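Local coordinates for sugar ABC transporter, sugar-binding protein (Streptococcus pneumoniae, PDB 2HEU) that probably captures sugars outside the cell, likely raffinose-type oligosaccharides, and delivers them to an ABC transporter for import, at residues 176-181 and 361-366. Residues are numbered along the deposited sequence; the frame is centred on the assembly and turned at random.
Sequences TLNGYN and WLQQYW
Trp361 points the six-membered end of its indole at the start of helix 178-189 and meets Gly179 edge-on. Gly179 CA lies near the ring plane, 3.6 Å from Trp361 CZ3 and 3.9 Å from Trp361 CH2. Glycine has no side chain here, which lets the ring edge come right up to the helix backbone. With CG anti to its own carbonyl carbon (chi1 -73°), Trp361 reaches across to the helix, while NE1 on the five-membered ring hydrogen-bonds Asn127.

Flat groups make the second set of contacts. The side-chain amide of Asn178 comes to the same indole at a slant, neither over its face nor at its edge, with the two planes nearly parallel (6° apart). Its end also nears the amide of Gln363, now with the two planes turned 45° apart; no hydrogen bond crosses between the segments.

RafE has the two-lobed architecture of periplasmic binding proteins, and this buried contact joins the first turn of helix 178-189 to the loop between strand 358-360 and helix 370-382, within one lobe. Leu177 is the N-cap residue, and Asn181 N bonds Leu177 O at 3.1 Å.

Polar ties come from one turn further along that helix. Gln363, its chain bent at chi2, brings OE1 to a hydrogen bond with Gln182 NE2, and Gln182 OE1 in turn accepts from Leu362 N. The loop itself is coiled into a short 3-10 turn, in which Gln364 N donates to Trp361 O over 3.1 Å. The Trp366 indole folds back across this turn, one face set against Gln363 CA, and its NE1 bonds Asn196.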
loop_
_atom_site.group_PDB
_atom_site.type_symbol
_atom_site.label_atom_id
_atom_site.label_comp_id
_atom_site.label_asym_id
_atom_site.label_seq_id
_atom_site.Cartn_x
_atom_site.Cartn_y
_atom_site.Cartn_z
ATOM N N THR A 176 7.184 -9.401 2.416
ATOM C CA THR A 176 7.400 -8.978 1.077
ATOM C C THR A 176 6.437 -9.586 0.040
ATOM O O THR A 176 6.256 -8.993 -1.018
ATOM C CB THR A 176 8.878 -9.198 0.596
ATOM O OG1 THR A 176 9.150 -10.597 0.604
ATOM C CG2 THR A 176 9.894 -8.422 1.442
ATOM N N LEU A 177 5.919 -10.762 0.359
ATOM C CA LEU A 177 4.977 -11.469 -0.528
ATOM C C LEU A 177 3.502 -11.328 -0.137
ATOM O O LEU A 177 2.655 -11.941 -0.766
ATOM C CB LEU A 177 5.362 -12.955 -0.650
ATOM C CG LEU A 177 6.699 -13.210 -1.310
ATOM C CD1 LEU A 177 6.910 -14.709 -1.445
ATOM C CD2 LEU A 177 6.837 -12.493 -2.653
ATOM N N ASN A 178 3.224 -10.486 0.867
ATOM C CA ASN A 178 1.790 -10.273 1.213
ATOM C C ASN A 178 1.041 -9.784 -0.020
ATOM O O ASN A 178 -0.013 -10.343 -0.366
ATOM C CB ASN A 178 1.766 -9.237 2.354
ATOM C CG ASN A 178 0.400 -9.020 2.881
ATOM O OD1 ASN A 178 0.146 -7.797 3.321
ATOM N ND2 ASN A 178 -0.401 -9.969 3.033
ATOM N N GLY A 179 1.532 -8.735 -0.705
ATOM C CA GLY A 179 0.822 -8.268 -1.850
ATOM C C GLY A 179 0.706 -9.271 -2.957
ATOM O O GLY A 179 -0.293 -9.345 -3.670
ATOM N N TYR A 180 1.736 -10.115 -3.145
ATOM C CA TYR A 180 1.757 -11.109 -4.207
ATOM C C TYR A 180 0.588 -12.089 -4.016
ATOM O O TYR A 180 -0.168 -12.353 -4.948
ATOM C CB TYR A 180 3.092 -11.810 -4.241
ATOM C CG TYR A 180 3.256 -12.725 -5.428
ATOM C CD1 TYR A 180 3.890 -12.331 -6.581
ATOM C CD2 TYR A 180 2.750 -14.015 -5.413
ATOM C CE1 TYR A 180 3.986 -13.158 -7.685
ATOM C CE2 TYR A 180 2.828 -14.861 -6.493
ATOM C CZ TYR A 180 3.444 -14.434 -7.628
ATOM O OH TYR A 180 3.547 -15.210 -8.757
ATOM N N ASN A 181 0.485 -12.654 -2.829
ATOM C CA ASN A 181 -0.555 -13.661 -2.602
ATOM C C ASN A 181 -1.927 -13.022 -2.511
ATOM O O ASN A 181 -2.929 -13.617 -2.933
ATOM C CB ASN A 181 -0.208 -14.524 -1.409
ATOM C CG ASN A 181 -0.984 -15.857 -1.400
ATOM O OD1 ASN A 181 -1.510 -16.263 -2.461
ATOM N ND2 ASN A 181 -0.996 -16.509 -0.265
ATOM N N TRP A 361 -5.876 -3.192 0.483
ATOM C CA TRP A 361 -5.279 -4.327 1.179
ATOM C C TRP A 361 -6.403 -5.139 1.828
ATOM O O TRP A 361 -7.279 -4.612 2.546
ATOM C CB TRP A 361 -4.334 -3.838 2.277
ATOM C CG TRP A 361 -3.054 -3.275 1.768
ATOM C CD1 TRP A 361 -2.614 -1.985 1.835
ATOM C CD2 TRP A 361 -1.969 -3.982 1.157
ATOM N NE1 TRP A 361 -1.373 -1.837 1.282
ATOM C CE2 TRP A 361 -0.956 -3.063 0.839
ATOM C CE3 TRP A 361 -1.763 -5.340 0.883
ATOM C CZ2 TRP A 361 0.241 -3.491 0.205
ATOM C CZ3 TRP A 361 -0.596 -5.756 0.342
ATOM C CH2 TRP A 361 0.371 -4.848 -0.040
ATOM N N LEU A 362 -6.339 -6.482 1.677
ATOM C CA LEU A 362 -7.383 -7.331 2.192
ATOM C C LEU A 362 -7.504 -7.314 3.716
ATOM O O LEU A 362 -8.557 -7.530 4.259
ATOM C CB LEU A 362 -7.215 -8.766 1.692
ATOM C CG LEU A 362 -7.267 -8.950 0.194
ATOM C CD1 LEU A 362 -7.072 -10.447 -0.135
ATOM C CD2 LEU A 362 -8.542 -8.455 -0.420
ATOM N N GLN A 363 -6.359 -7.024 4.354
ATOM C CA GLN A 363 -6.315 -7.010 5.851
ATOM C C GLN A 363 -7.106 -5.818 6.406
ATOM O O GLN A 363 -7.252 -5.763 7.629
ATOM C CB GLN A 363 -4.902 -7.082 6.402
ATOM C CG GLN A 363 -4.051 -5.856 6.208
ATOM C CD GLN A 363 -3.239 -5.830 4.962
ATOM O OE1 GLN A 363 -3.536 -6.585 4.027
ATOM N NE2 GLN A 363 -2.264 -4.955 4.823
ATOM N N GLN A 364 -7.637 -4.939 5.581
ATOM C CA GLN A 364 -8.694 -4.013 6.033
ATOM C C GLN A 364 -9.717 -4.736 6.883
ATOM O O GLN A 364 -10.272 -4.154 7.781
ATOM C CB GLN A 364 -9.300 -3.346 4.788
ATOM C CG GLN A 364 -10.388 -2.304 5.112
ATOM C CD GLN A 364 -10.937 -1.613 3.915
ATOM O OE1 GLN A 364 -11.254 -0.359 4.033
ATOM N NE2 GLN A 364 -10.962 -2.209 2.784
ATOM N N TYR A 365 -10.013 -5.989 6.482
ATOM C CA TYR A 365 -11.105 -6.784 7.094
ATOM C C TYR A 365 -10.599 -8.056 7.803
ATOM O O TYR A 365 -11.344 -8.994 7.973
ATOM C CB TYR A 365 -12.199 -7.086 6.101
ATOM C CG TYR A 365 -12.864 -5.837 5.620
ATOM C CD1 TYR A 365 -13.586 -5.058 6.496
ATOM C CD2 TYR A 365 -12.742 -5.417 4.311
ATOM C CE1 TYR A 365 -14.173 -3.934 6.066
ATOM C CE2 TYR A 365 -13.340 -4.254 3.884
ATOM C CZ TYR A 365 -14.055 -3.530 4.749
ATOM O OH TYR A 365 -14.646 -2.350 4.312
ATOM N N TRP A 366 -9.317 -8.030 8.194
ATOM C CA TRP A 366 -8.733 -9.097 8.969
ATOM C C TRP A 366 -8.317 -8.629 10.346
ATOM O O TRP A 366 -8.114 -7.409 10.548
ATOM C CB TRP A 366 -7.473 -9.653 8.316
ATOM C CG TRP A 366 -7.600 -10.204 6.892
ATOM C CD1 TRP A 366 -8.729 -10.348 6.179
ATOM C CD2 TRP A 366 -6.505 -10.590 6.053
ATOM N NE1 TRP A 366 -8.421 -10.850 4.934
ATOM C CE2 TRP A 366 -7.080 -10.985 4.815
ATOM C CE3 TRP A 366 -5.103 -10.639 6.235
ATOM C CZ2 TRP A 366 -6.274 -11.449 3.781
ATOM C CZ3 TRP A 366 -4.314 -11.063 5.186
ATOM C CH2 TRP A 366 -4.928 -11.454 3.964
#